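Hypothetical protein AF1432 (Archaeoglobus fulgidus, PDB 1YNB) probably hydrolyses 2'-deoxyribonucleoside 5'-monophosphates to the deoxynucleoside and phosphate, as a homodimeric, metal-dependent phosphatase of the HD-domain superfamily. Local coordinates at residues 26-31 with 143-148; 43-48 with 129-134. All coordinates share one frame; numbering follows the deposited sequence.

Contact 1. Residues 26-31 with 143-148; sequences SGWLKL and IRFAEN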
# COMPACT_ATOMS: atom_id res chain seq x y z
N SER A 26 1.63 17.31 6.59
CA SER A 26 2.07 17.86 7.87
C SER A 26 1.15 18.08 9.03
O SER A 26 1.63 18.06 10.19
CB SER A 26 2.82 19.19 7.63
OG SER A 26 1.91 20.15 7.10
N GLY A 27 -0.13 18.32 8.74
CA GLY A 27 -1.13 18.56 9.76
C GLY A 27 -1.25 17.43 10.75
O GLY A 27 -1.58 17.63 11.93
N TRP A 28 -0.97 16.20 10.28
CA TRP A 28 -1.05 15.05 11.17
C TRP A 28 0.08 14.90 12.19
O TRP A 28 -0.13 14.25 13.22
CB TRP A 28 -1.04 13.76 10.40
CG TRP A 28 -2.08 13.70 9.28
CD1 TRP A 28 -1.81 13.60 7.95
CD2 TRP A 28 -3.50 13.73 9.42
NE1 TRP A 28 -3.00 13.57 7.23
CE2 TRP A 28 -4.05 13.65 8.11
CE3 TRP A 28 -4.38 13.82 10.52
CZ2 TRP A 28 -5.42 13.66 7.89
CZ3 TRP A 28 -5.75 13.84 10.29
CH2 TRP A 28 -6.27 13.76 8.98
N LEU A 29 1.25 15.44 11.89
CA LEU A 29 2.40 15.28 12.76
C LEU A 29 2.18 15.79 14.17
O LEU A 29 2.65 15.16 15.11
CB LEU A 29 3.61 15.99 12.16
CG LEU A 29 4.02 15.45 10.78
CD1 LEU A 29 4.98 16.45 10.14
CD2 LEU A 29 4.63 14.08 10.91
N LYS A 30 1.49 16.93 14.31
CA LYS A 30 1.26 17.46 15.65
C LYS A 30 0.31 16.61 16.47
O LYS A 30 0.26 16.74 17.72
CB LYS A 30 0.78 18.92 15.59
CG LYS A 30 -0.56 19.11 14.99
CD LYS A 30 -0.84 20.61 14.85
CE LYS A 30 -2.18 20.87 14.18
NZ LYS A 30 -2.28 20.23 12.80
N LEU A 31 -0.44 15.72 15.82
CA LEU A 31 -1.33 14.82 16.54
C LEU A 31 -0.57 13.61 17.03
O LEU A 31 -1.17 12.72 17.65
CB LEU A 31 -2.47 14.34 15.66
CG LEU A 31 -3.71 15.22 15.54
CD1 LEU A 31 -3.30 16.56 15.02
CD2 LEU A 31 -4.75 14.55 14.61
N ILE A 143 -10.50 13.08 14.23
CA ILE A 143 -11.85 13.26 13.70
C ILE A 143 -12.19 14.72 13.44
O ILE A 143 -13.12 14.99 12.67
CB ILE A 143 -12.95 12.63 14.64
CG1 ILE A 143 -14.26 12.44 13.86
CG2 ILE A 143 -13.22 13.50 15.88
CD1 ILE A 143 -14.17 11.34 12.81
N ARG A 144 -11.46 15.66 14.04
CA ARG A 144 -11.77 17.06 13.83
C ARG A 144 -11.50 17.46 12.38
O ARG A 144 -12.13 18.41 11.88
CB ARG A 144 -10.94 17.97 14.74
CG ARG A 144 -11.25 17.88 16.22
CD ARG A 144 -12.73 18.03 16.51
NE ARG A 144 -13.01 18.30 17.92
CZ ARG A 144 -12.60 17.56 18.94
NH1 ARG A 144 -11.87 16.46 18.73
NH2 ARG A 144 -12.90 17.92 20.19
N PHE A 145 -10.54 16.80 11.74
CA PHE A 145 -10.24 17.12 10.34
C PHE A 145 -11.39 16.69 9.42
O PHE A 145 -11.41 17.04 8.23
CB PHE A 145 -8.93 16.44 9.88
CG PHE A 145 -7.66 17.03 10.47
CD1 PHE A 145 -6.91 17.98 9.77
CD2 PHE A 145 -7.19 16.59 11.71
CE1 PHE A 145 -5.69 18.47 10.27
CE2 PHE A 145 -5.97 17.07 12.22
CZ PHE A 145 -5.22 18.01 11.50
N ALA A 146 -12.33 15.90 9.93
CA ALA A 146 -13.46 15.47 9.13
C ALA A 146 -14.73 16.20 9.53
O ALA A 146 -15.78 15.92 8.97
CB ALA A 146 -13.69 13.98 9.29
N GLU A 147 -14.65 17.08 10.52
CA GLU A 147 -15.81 17.82 11.00
C GLU A 147 -15.91 19.22 10.41
O GLU A 147 -14.90 19.86 10.10
CB GLU A 147 -15.79 17.89 12.55
CG GLU A 147 -15.99 16.50 13.19
CD GLU A 147 -15.90 16.45 14.73
OE1 GLU A 147 -15.28 17.36 15.31
OE2 GLU A 147 -16.41 15.47 15.32
N ASN A 148 -17.15 19.70 10.29
CA ASN A 148 -17.43 21.04 9.76
C ASN A 148 -16.75 21.25 8.41
O ASN A 148 -16.09 22.29 8.17
CB ASN A 148 -16.94 22.11 10.74
CG ASN A 148 -17.31 21.78 12.18
OD1 ASN A 148 -18.47 21.50 12.50
ND2 ASN A 148 -16.31 21.82 13.07

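Contact 2. Residues 43-48 with 129-134; sequences NFRAAI and AFQGVE. Unlike the reference sequence in segment 43-48: N43 (reference Ser).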
# COMPACT_ATOMS: atom_id res chain seq x y z
N ASN A 43 -3.00 12.90 -2.80
CA ASN A 43 -3.37 13.22 -4.21
C ASN A 43 -3.92 12.00 -4.93
O ASN A 43 -4.84 12.09 -5.75
CB ASN A 43 -2.15 13.70 -4.98
CG ASN A 43 -1.59 14.99 -4.44
OD1 ASN A 43 -0.38 15.24 -4.55
ND2 ASN A 43 -2.45 15.83 -3.87
N PHE A 44 -3.30 10.85 -4.66
CA PHE A 44 -3.76 9.60 -5.24
C PHE A 44 -5.22 9.38 -4.95
O PHE A 44 -6.04 9.20 -5.87
CB PHE A 44 -2.95 8.40 -4.67
CG PHE A 44 -3.54 7.05 -4.99
CD1 PHE A 44 -3.44 6.50 -6.30
CD2 PHE A 44 -4.21 6.31 -4.00
CE1 PHE A 44 -4.00 5.28 -6.58
CE2 PHE A 44 -4.78 5.05 -4.29
CZ PHE A 44 -4.67 4.54 -5.61
N ARG A 45 -5.58 9.36 -3.66
CA ARG A 45 -6.96 9.08 -3.36
C ARG A 45 -7.87 10.25 -3.71
O ARG A 45 -9.02 10.02 -4.09
CB ARG A 45 -7.17 8.64 -1.91
CG ARG A 45 -8.60 8.21 -1.66
CD ARG A 45 -8.80 7.36 -0.43
NE ARG A 45 -8.42 8.06 0.80
CZ ARG A 45 -8.69 7.60 2.03
NH1 ARG A 45 -9.34 6.47 2.18
NH2 ARG A 45 -8.27 8.26 3.10
N ALA A 46 -7.37 11.48 -3.60
CA ALA A 46 -8.21 12.61 -3.94
C ALA A 46 -8.55 12.53 -5.44
O ALA A 46 -9.67 12.90 -5.85
CB ALA A 46 -7.50 13.91 -3.63
N ALA A 47 -7.58 12.08 -6.24
CA ALA A 47 -7.83 11.95 -7.69
C ALA A 47 -8.92 10.95 -7.95
O ALA A 47 -9.84 11.22 -8.73
CB ALA A 47 -6.52 11.60 -8.44
N ILE A 48 -8.88 9.79 -7.30
CA ILE A 48 -9.93 8.81 -7.46
C ILE A 48 -11.26 9.39 -6.97
O ILE A 48 -12.32 9.25 -7.61
CB ILE A 48 -9.52 7.50 -6.73
CG1 ILE A 48 -8.32 6.89 -7.48
CG2 ILE A 48 -10.69 6.49 -6.66
CD1 ILE A 48 -7.71 5.69 -6.77
N ALA A 129 -11.29 14.32 5.04
CA ALA A 129 -12.30 13.81 5.97
C ALA A 129 -12.21 12.28 6.09
O ALA A 129 -12.29 11.73 7.18
CB ALA A 129 -13.75 14.23 5.52
N PHE A 130 -12.04 11.57 4.97
CA PHE A 130 -11.91 10.11 5.06
C PHE A 130 -10.65 9.73 5.89
O PHE A 130 -10.72 8.80 6.72
CB PHE A 130 -11.74 9.47 3.66
CG PHE A 130 -13.04 9.04 3.05
CD1 PHE A 130 -13.86 9.97 2.42
CD2 PHE A 130 -13.43 7.71 3.11
CE1 PHE A 130 -15.10 9.55 1.84
CE2 PHE A 130 -14.62 7.28 2.56
CZ PHE A 130 -15.47 8.21 1.91
N GLN A 131 -9.56 10.45 5.66
CA GLN A 131 -8.29 10.14 6.35
C GLN A 131 -8.43 10.51 7.84
O GLN A 131 -7.83 9.86 8.71
CB GLN A 131 -7.12 10.89 5.71
CG GLN A 131 -5.75 10.46 6.30
CD GLN A 131 -5.45 8.96 6.17
OE1 GLN A 131 -5.10 8.48 5.08
NE2 GLN A 131 -5.56 8.22 7.29
N GLY A 132 -9.25 11.51 8.11
CA GLY A 132 -9.52 11.92 9.50
C GLY A 132 -10.28 10.82 10.24
O GLY A 132 -9.96 10.48 11.41
N VAL A 133 -11.30 10.25 9.60
CA VAL A 133 -12.08 9.17 10.17
C VAL A 133 -11.18 7.95 10.36
O VAL A 133 -11.27 7.28 11.40
CB VAL A 133 -13.27 8.79 9.27
CG1 VAL A 133 -13.91 7.46 9.70
CG2 VAL A 133 -14.34 9.88 9.38
N GLU A 134 -10.32 7.67 9.38
CA GLU A 134 -9.42 6.50 9.48
C GLU A 134 -8.41 6.69 10.62
O GLU A 134 -8.15 5.76 11.39
CB GLU A 134 -8.68 6.29 8.15
CG GLU A 134 -9.67 5.80 7.10
CD GLU A 134 -9.31 6.17 5.65
OE1 GLU A 134 -10.13 5.82 4.77
OE2 GLU A 134 -8.24 6.77 5.40

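Contact 1. Residues 26-31 with 143-148
F145 carries the contact from its own side, reaching from the 3-10 segment that runs through 143-146 to lie beside W28, L31, K30 and the backbone of G27. Within that segment A146 N is bonded to I143 O. With CG anti to the carbonyl carbon (chi1 -71°), the F145 ring is set among W28, L31 and K30. W28 comes over one face: its CZ3 sits 3.4 Å from F145 CD2, toward the rim of the phenyl. The W28 six-membered ring and the phenyl form an oblique pair, planes at 46°. At the phenyl rim, L31 brings both methyls, CD2 lying 3.7 Å from F145 CE2. F145 CZ meets G27 O at 3.7 Å, and K30 NZ comes near the ring edge close by. K30 NZ is bonded to G27 O at 2.8 Å, on a lone pair in the carbonyl plane; the lysine chain bends at chi4. Replacing F145 by an alanine is likely to leave a gap beside W28 CZ3 and to take from the L31 methyls the ring edge they pack on. After F145, A146 O takes a hydrogen bond from Y160 OH. W28 NE1 is bonded to E37 OE1, while its rings meet Y135 edge-to-face. The contact thus joins two loops, one running between helices 8-18 and 39-56, the other between 117-135 and 154-166; L128 of helix 117-135 touches both W28 and F145.

Contact 2. Residues 43-48 with 129-134
R45 leaves helix 39-56 with CG anti to the backbone N (chi1 -174°) and bends at chi3, while E134 runs extended beyond CG from helix 117-135; the two side chains approach from opposite directions and their charged groups meet end-on. The grip is bidentate. R45 NH1 reaches E134 OE1 at 2.8 Å, nearly straight at 168° and on the syn lone pair. R45 NH2 holds E134 OE2 at 2.7 Å, from somewhat out of the carboxylate plane; the guanidinium and carboxylate planes are 31° apart. F130 lays its CB over one face of the guanidinium, 3.7 Å from R45 NH2, and Q131 CB lies at the edge. Both helices belong to the all-helical HD/PDEase fold, and R45 lies near, without touching, H42, H74, D75 and D124, whose side chains converge in a pattern consistent with an HD-type metal site, though no metal is bound to them here. R45 NE adds a salt bridge to E127, giving the buried cation a second carboxylate that probably offsets its charge. The second subunit adds further bonds: its I14 O accepts from R45 NH1, its H15 ND1 is bonded to E134 OE1, and its K21 NZ is bonded to Q131 OE1.

How the contacts relate
Contact 2 is the deeper of the two, about 7 Å from the centre of the chain to its own centre, against about 14 Å for the partly buried contact 1; their centres are about 12 Å apart. Contact 1 joins two loops through aromatic and aliphatic packing, whereas contact 2 bridges two helices by paired charges and faces the second subunit, which does not touch the segments of contact 1. The two nevertheless share a border along helix 117-135: W28 CZ2 packs on Q131 CG at 3.6 Å, A146 CB on A129 O, and I143 CD1 on V133 CG2. In sequence, the segments of contact 2 both fall between those of contact 1.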